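Local coordinates for protein glucose-6-phosphate 1-dehydrogenase (Mycobacterium avium, PDB 4LGV) that probably catalyses the NADP-linked oxidation of glucose 6-phosphate to 6-phosphogluconolactone, the entry step of the oxidative pentose phosphate pathway, at residues E316-L321 with W462-A467; K341-K346 with H455-G460. All blocks are in the same frame, centred on the assembly; numbering follows the deposited sequence.

Contact 1 of 2, residues E316-L321 with W462-A467; sequences ETYVAL and WGPEAA
Tyr318 reaches from the start of strand 318-323 into the loop that leads to helix 466-470, and Pro464 lies over its ring. The side chain begins with CB pointing at the loop. CG stands anti to the backbone N (chi1 172°), a torsion that swings the ring out from the strand. From CG onward the ring runs beneath the proline: CD1 is 3.7 Å from Pro464 CD, and CE1 nearly as close. Pro464 CD sits 3.8 Å from the ring centroid and 13° off the normal, a CH-pi contact over the face. Proline suits this place because its CD is bonded directly to nitrogen, so its hydrogens are somewhat polarised and attracted to the pi cloud.

Farther round the ring, Tyr318 CE2 lies 3.6 Å from Trp462 O, which approaches obliquely, while CA of Gly463 lies over the same face as the proline. Gly463 suits its place because it combines a positive phi with an extended psi, a conformation most readily taken by glycine, and brings its backbone close to the ring. At the tip, the hydroxyl oxygen arrives beside the methyl of Ala467, and Tyr318 CZ is 4.0 Å from Ala467 CB. Ala467 CB also meets Ala320 CB at 3.9 Å; both residues are small, as suits the close approach of the two segments here. Ala467 N hydrogen-bonds to Pro464 O, holding the turn that presents the alanine methyl to the tyrosine.

Thr317 and Tyr318 both face Gly298 in a classic beta bulge, where strand 318-323 meets strand 295-300. The side chains of Val319 and Leu321 touch helix 246-264, so the strand is packed between that helix and the loop before helix 466-470, with strand 335-340 alongside it in the sheet.

Contact 2 of 2, residues K341-K346 with H455-G460; sequences KALPHK and HQYEQG
The backbone of 341-344 runs 54° from that of 457-460, and the two come together where Gly460 N donates to Ala342 O, a bond of 3.0 Å. The contact lies at the margin of the mixed beta sheet of the C-terminal domain, where the loop 341-346 between strands 335-340 and 347-354 meets the chain leaving the outermost strand 454-457. The N-H points well at its acceptor, with an angle of 165° at the hydrogen, yet the nitrogen stands above the carbonyl plane. Gly460 suits the bend because its phi is positive, a conformation glycine takes readily.

Tyr457 is buried and brings its ring to the loop. Its CG lies between the backbone N and the carbonyl carbon (chi1 65°), sending the ring towards the loop with Lys341 O at its edge, in the ring plane. Tyrosine fits here because a long, flat side chain reaches the loop and still ends in a donor: Tyr457 OH gives its hydrogen to Lys341 O at 2.7 Å, and Thr317 OG1 is its second partner. Leu343 CD2 reaches back to Tyr457 CE2 at 3.9 Å, the two side chains crossing at about a right angle.

The buried methyl of Ala342 packs on the aliphatic part of the exposed Gln459, CB to CG 3.8 Å, while the amide nitrogen of that glutamine hydrogen-bonds to Arg301 O. The ammonium end of Lys341 leads away to a salt bridge with Glu231. Pro344 CG packs against the carbonyl oxygen of Gly460, CG to O 3.3 Å.

How the contacts relate
Contacts 1 and 2 lie with their centres about 9 Å apart in the C-terminal domain, on the same side of the chain's centre. Both reach the mixed sheet, in which strand 318-323 is flanked by 335-340 and 295-300, with 454-457 beyond the latter. Along the chain the order is 316-321, 341-346, 455-460, 462-467, so contact 2 is nested within the loop closed by contact 1. They touch directly: Thr317 O probably accepts a hydrogen bond from Lys341 N, and Pro464 packs on His455. Together they tie strand 454-457 and the chain after it to strand 318-323 and the loop 341-346, more than a hundred residues earlier in the sequence.

Contact 1 of 2, residues E316-L321 with W462-A467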
loop_
_atom_site.group_PDB
_atom_site.type_symbol
_atom_site.label_atom_id
_atom_site.label_comp_id
_atom_site.label_asym_id
_atom_site.label_seq_id
_atom_site.Cartn_x
_atom_site.Cartn_y
_atom_site.Cartn_z
ATOM N N GLU A 316 33.508 9.967 -26.553
ATOM C CA GLU A 316 32.061 10.242 -26.686
ATOM C C GLU A 316 31.762 11.608 -26.120
ATOM O O GLU A 316 32.293 12.005 -25.096
ATOM C CB GLU A 316 31.227 9.144 -26.010
ATOM C CG GLU A 316 31.080 9.194 -24.453
ATOM C CD GLU A 316 32.317 8.759 -23.674
ATOM O OE1 GLU A 316 33.358 8.438 -24.298
ATOM O OE2 GLU A 316 32.259 8.764 -22.420
ATOM N N THR A 317 30.933 12.359 -26.829
ATOM C CA THR A 317 30.365 13.585 -26.309
ATOM C C THR A 317 28.931 13.349 -25.861
ATOM O O THR A 317 28.282 14.288 -25.421
ATOM C CB THR A 317 30.332 14.685 -27.387
ATOM O OG1 THR A 317 29.525 14.240 -28.489
ATOM C CG2 THR A 317 31.722 15.020 -27.864
ATOM N N TYR A 318 28.424 12.130 -26.045
ATOM C CA TYR A 318 27.031 11.760 -25.720
ATOM C C TYR A 318 27.001 10.329 -25.247
ATOM O O TYR A 318 27.756 9.509 -25.759
ATOM C CB TYR A 318 26.130 11.854 -26.946
ATOM C CG TYR A 318 24.707 11.327 -26.780
ATOM C CD1 TYR A 318 24.440 9.957 -26.807
ATOM C CD2 TYR A 318 23.634 12.192 -26.638
ATOM C CE1 TYR A 318 23.154 9.467 -26.668
ATOM C CE2 TYR A 318 22.334 11.709 -26.485
ATOM C CZ TYR A 318 22.096 10.343 -26.489
ATOM O OH TYR A 318 20.828 9.826 -26.376
ATOM N N VAL A 319 26.156 10.041 -24.242
ATOM C CA VAL A 319 25.905 8.660 -23.804
ATOM C C VAL A 319 24.464 8.449 -23.462
ATOM O O VAL A 319 23.865 9.281 -22.822
ATOM C CB VAL A 319 26.523 8.283 -22.451
ATOM C CG1 VAL A 319 27.246 6.939 -22.547
ATOM C CG2 VAL A 319 27.443 9.361 -21.955
ATOM N N ALA A 320 23.960 7.278 -23.784
ATOM C CA ALA A 320 22.679 6.851 -23.315
ATOM C C ALA A 320 22.847 5.444 -22.781
ATOM O O ALA A 320 23.566 4.647 -23.378
ATOM C CB ALA A 320 21.671 6.871 -24.417
ATOM N N LEU A 321 22.229 5.159 -21.631
ATOM C CA LEU A 321 22.457 3.892 -20.953
ATOM C C LEU A 321 21.256 3.436 -20.128
ATOM O O LEU A 321 20.337 4.198 -19.858
ATOM C CB LEU A 321 23.691 3.976 -20.081
ATOM C CG LEU A 321 23.647 4.941 -18.894
ATOM C CD1 LEU A 321 22.974 4.339 -17.636
ATOM C CD2 LEU A 321 25.047 5.406 -18.544
ATOM N N TRP A 462 18.880 15.498 -31.132
ATOM C CA TRP A 462 18.767 14.818 -29.817
ATOM C C TRP A 462 19.794 13.721 -29.633
ATOM O O TRP A 462 19.830 13.082 -28.597
ATOM C CB TRP A 462 17.338 14.254 -29.577
ATOM C CG TRP A 462 16.503 15.267 -28.949
ATOM C CD1 TRP A 462 15.443 15.927 -29.497
ATOM C CD2 TRP A 462 16.722 15.843 -27.665
ATOM N NE1 TRP A 462 14.963 16.880 -28.601
ATOM C CE2 TRP A 462 15.736 16.836 -27.474
ATOM C CE3 TRP A 462 17.641 15.591 -26.642
ATOM C CZ2 TRP A 462 15.653 17.565 -26.323
ATOM C CZ3 TRP A 462 17.564 16.330 -25.494
ATOM C CH2 TRP A 462 16.575 17.299 -25.339
ATOM N N GLY A 463 20.623 13.490 -30.637
ATOM C CA GLY A 463 21.646 12.485 -30.526
ATOM C C GLY A 463 21.431 11.344 -31.497
ATOM O O GLY A 463 20.513 11.351 -32.290
ATOM N N PRO A 464 22.303 10.349 -31.432
ATOM C CA PRO A 464 22.181 9.184 -32.294
ATOM C C PRO A 464 20.842 8.457 -32.171
ATOM O O PRO A 464 20.301 8.320 -31.060
ATOM C CB PRO A 464 23.318 8.265 -31.838
ATOM C CG PRO A 464 23.902 8.869 -30.617
ATOM C CD PRO A 464 23.296 10.202 -30.359
ATOM N N GLU A 465 20.337 7.968 -33.302
ATOM C CA GLU A 465 19.077 7.220 -33.360
ATOM C C GLU A 465 19.153 5.894 -32.567
ATOM O O GLU A 465 18.139 5.383 -32.109
ATOM C CB GLU A 465 18.679 6.957 -34.812
ATOM N N ALA A 466 20.349 5.343 -32.384
ATOM C CA ALA A 466 20.501 4.151 -31.564
ATOM C C ALA A 466 20.056 4.369 -30.100
ATOM O O ALA A 466 19.683 3.412 -29.422
ATOM C CB ALA A 466 21.938 3.661 -31.618
ATOM N N ALA A 467 20.084 5.607 -29.609
ATOM C CA ALA A 467 19.525 5.883 -28.284
ATOM C C ALA A 467 18.008 5.669 -28.227
ATOM O O ALA A 467 17.471 5.369 -27.149
ATOM C CB ALA A 467 19.881 7.278 -27.814
#

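Contact 2 of 2, residues K341-K346 with H455-G460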
loop_
_atom_site.group_PDB
_atom_site.type_symbol
_atom_site.label_atom_id
_atom_site.label_comp_id
_atom_site.label_asym_id
_atom_site.label_seq_id
_atom_site.Cartn_x
_atom_site.Cartn_y
_atom_site.Cartn_z
ATOM N N LYS A 341 26.639 16.673 -25.240
ATOM C CA LYS A 341 26.966 17.995 -25.782
ATOM C C LYS A 341 26.253 18.236 -27.103
ATOM O O LYS A 341 25.927 17.303 -27.833
ATOM C CB LYS A 341 28.471 18.105 -26.034
ATOM C CG LYS A 341 29.314 17.888 -24.791
ATOM C CD LYS A 341 29.237 19.086 -23.843
ATOM C CE LYS A 341 30.208 18.911 -22.704
ATOM N NZ LYS A 341 30.100 20.001 -21.723
ATOM N N ALA A 342 26.029 19.506 -27.396
ATOM C CA ALA A 342 25.441 19.932 -28.661
ATOM C C ALA A 342 24.066 19.286 -28.886
ATOM O O ALA A 342 23.744 18.812 -29.988
ATOM C CB ALA A 342 26.387 19.636 -29.826
ATOM N N LEU A 343 23.245 19.299 -27.845
ATOM C CA LEU A 343 21.868 18.840 -27.956
ATOM C C LEU A 343 20.993 20.080 -28.123
ATOM O O LEU A 343 21.496 21.196 -28.013
ATOM C CB LEU A 343 21.511 18.003 -26.718
ATOM C CG LEU A 343 22.258 16.673 -26.625
ATOM C CD1 LEU A 343 21.651 15.765 -25.557
ATOM C CD2 LEU A 343 22.308 15.905 -27.946
ATOM N N PRO A 344 19.679 19.905 -28.330
ATOM C CA PRO A 344 18.866 21.067 -28.667
ATOM C C PRO A 344 18.646 22.100 -27.578
ATOM O O PRO A 344 18.328 23.249 -27.893
ATOM C CB PRO A 344 17.515 20.459 -29.057
ATOM C CG PRO A 344 17.828 19.056 -29.427
ATOM C CD PRO A 344 18.913 18.658 -28.462
ATOM N N HIS A 345 18.754 21.701 -26.318
ATOM C CA HIS A 345 18.492 22.611 -25.209
ATOM C C HIS A 345 19.443 22.395 -24.046
ATOM O O HIS A 345 20.128 21.383 -23.975
ATOM C CB HIS A 345 17.075 22.417 -24.697
ATOM C CG HIS A 345 16.027 22.508 -25.761
ATOM N ND1 HIS A 345 15.677 23.697 -26.369
ATOM C CD2 HIS A 345 15.236 21.554 -26.310
ATOM C CE1 HIS A 345 14.721 23.469 -27.253
ATOM N NE2 HIS A 345 14.431 22.178 -27.232
ATOM N N LYS A 346 19.461 23.365 -23.129
ATOM C CA LYS A 346 20.160 23.213 -21.864
ATOM C C LYS A 346 19.167 22.836 -20.766
ATOM O O LYS A 346 18.408 23.680 -20.312
ATOM C CB LYS A 346 20.892 24.500 -21.493
ATOM C CG LYS A 346 21.718 24.378 -20.235
ATOM C CD LYS A 346 22.215 25.736 -19.787
ATOM C CE LYS A 346 22.877 25.662 -18.428
ATOM N NZ LYS A 346 23.701 26.871 -18.173
ATOM N N HIS A 455 28.576 6.472 -32.429
ATOM C CA HIS A 455 27.588 6.892 -33.415
ATOM C C HIS A 455 27.695 8.404 -33.577
ATOM O O HIS A 455 27.663 9.137 -32.581
ATOM C CB HIS A 455 26.155 6.590 -32.961
ATOM C CG HIS A 455 25.769 5.148 -32.971
ATOM N ND1 HIS A 455 26.407 4.193 -32.206
ATOM C CD2 HIS A 455 24.767 4.503 -33.623
ATOM C CE1 HIS A 455 25.844 3.016 -32.417
ATOM N NE2 HIS A 455 24.845 3.177 -33.269
ATOM N N GLN A 456 27.794 8.873 -34.815
ATOM C CA GLN A 456 27.826 10.316 -35.105
ATOM C C GLN A 456 26.415 10.877 -34.995
ATOM O O GLN A 456 25.431 10.161 -35.229
ATOM C CB GLN A 456 28.404 10.612 -36.507
ATOM N N TYR A 457 26.319 12.131 -34.572
ATOM C CA TYR A 457 25.055 12.822 -34.576
ATOM C C TYR A 457 25.293 14.279 -34.877
ATOM O O TYR A 457 26.370 14.802 -34.617
ATOM C CB TYR A 457 24.319 12.648 -33.237
ATOM C CG TYR A 457 24.994 13.272 -32.037
ATOM C CD1 TYR A 457 26.009 12.603 -31.357
ATOM C CD2 TYR A 457 24.614 14.532 -31.572
ATOM C CE1 TYR A 457 26.600 13.169 -30.238
ATOM C CE2 TYR A 457 25.207 15.084 -30.456
ATOM C CZ TYR A 457 26.183 14.396 -29.793
ATOM O OH TYR A 457 26.787 14.942 -28.701
ATOM N N GLU A 458 24.276 14.917 -35.451
ATOM C CA GLU A 458 24.333 16.329 -35.817
ATOM C C GLU A 458 24.196 17.213 -34.591
ATOM O O GLU A 458 23.405 16.908 -33.704
ATOM C CB GLU A 458 23.218 16.670 -36.821
ATOM C CG GLU A 458 23.404 16.014 -38.185
ATOM C CD GLU A 458 24.586 16.613 -38.915
ATOM O OE1 GLU A 458 24.605 17.856 -39.094
ATOM O OE2 GLU A 458 25.497 15.841 -39.292
ATOM N N GLN A 459 24.947 18.313 -34.572
ATOM C CA GLN A 459 24.774 19.342 -33.563
ATOM C C GLN A 459 23.370 19.862 -33.676
ATOM O O GLN A 459 22.872 20.090 -34.782
ATOM C CB GLN A 459 25.746 20.476 -33.726
ATOM C CG GLN A 459 27.191 20.055 -33.523
ATOM C CD GLN A 459 28.177 21.215 -33.496
ATOM O OE1 GLN A 459 27.991 22.198 -32.783
ATOM N NE2 GLN A 459 29.228 21.112 -34.315
ATOM N N GLY A 460 22.706 19.995 -32.524
ATOM C CA GLY A 460 21.347 20.505 -32.493
ATOM C C GLY A 460 20.332 19.385 -32.575
ATOM O O GLY A 460 19.152 19.641 -32.438
#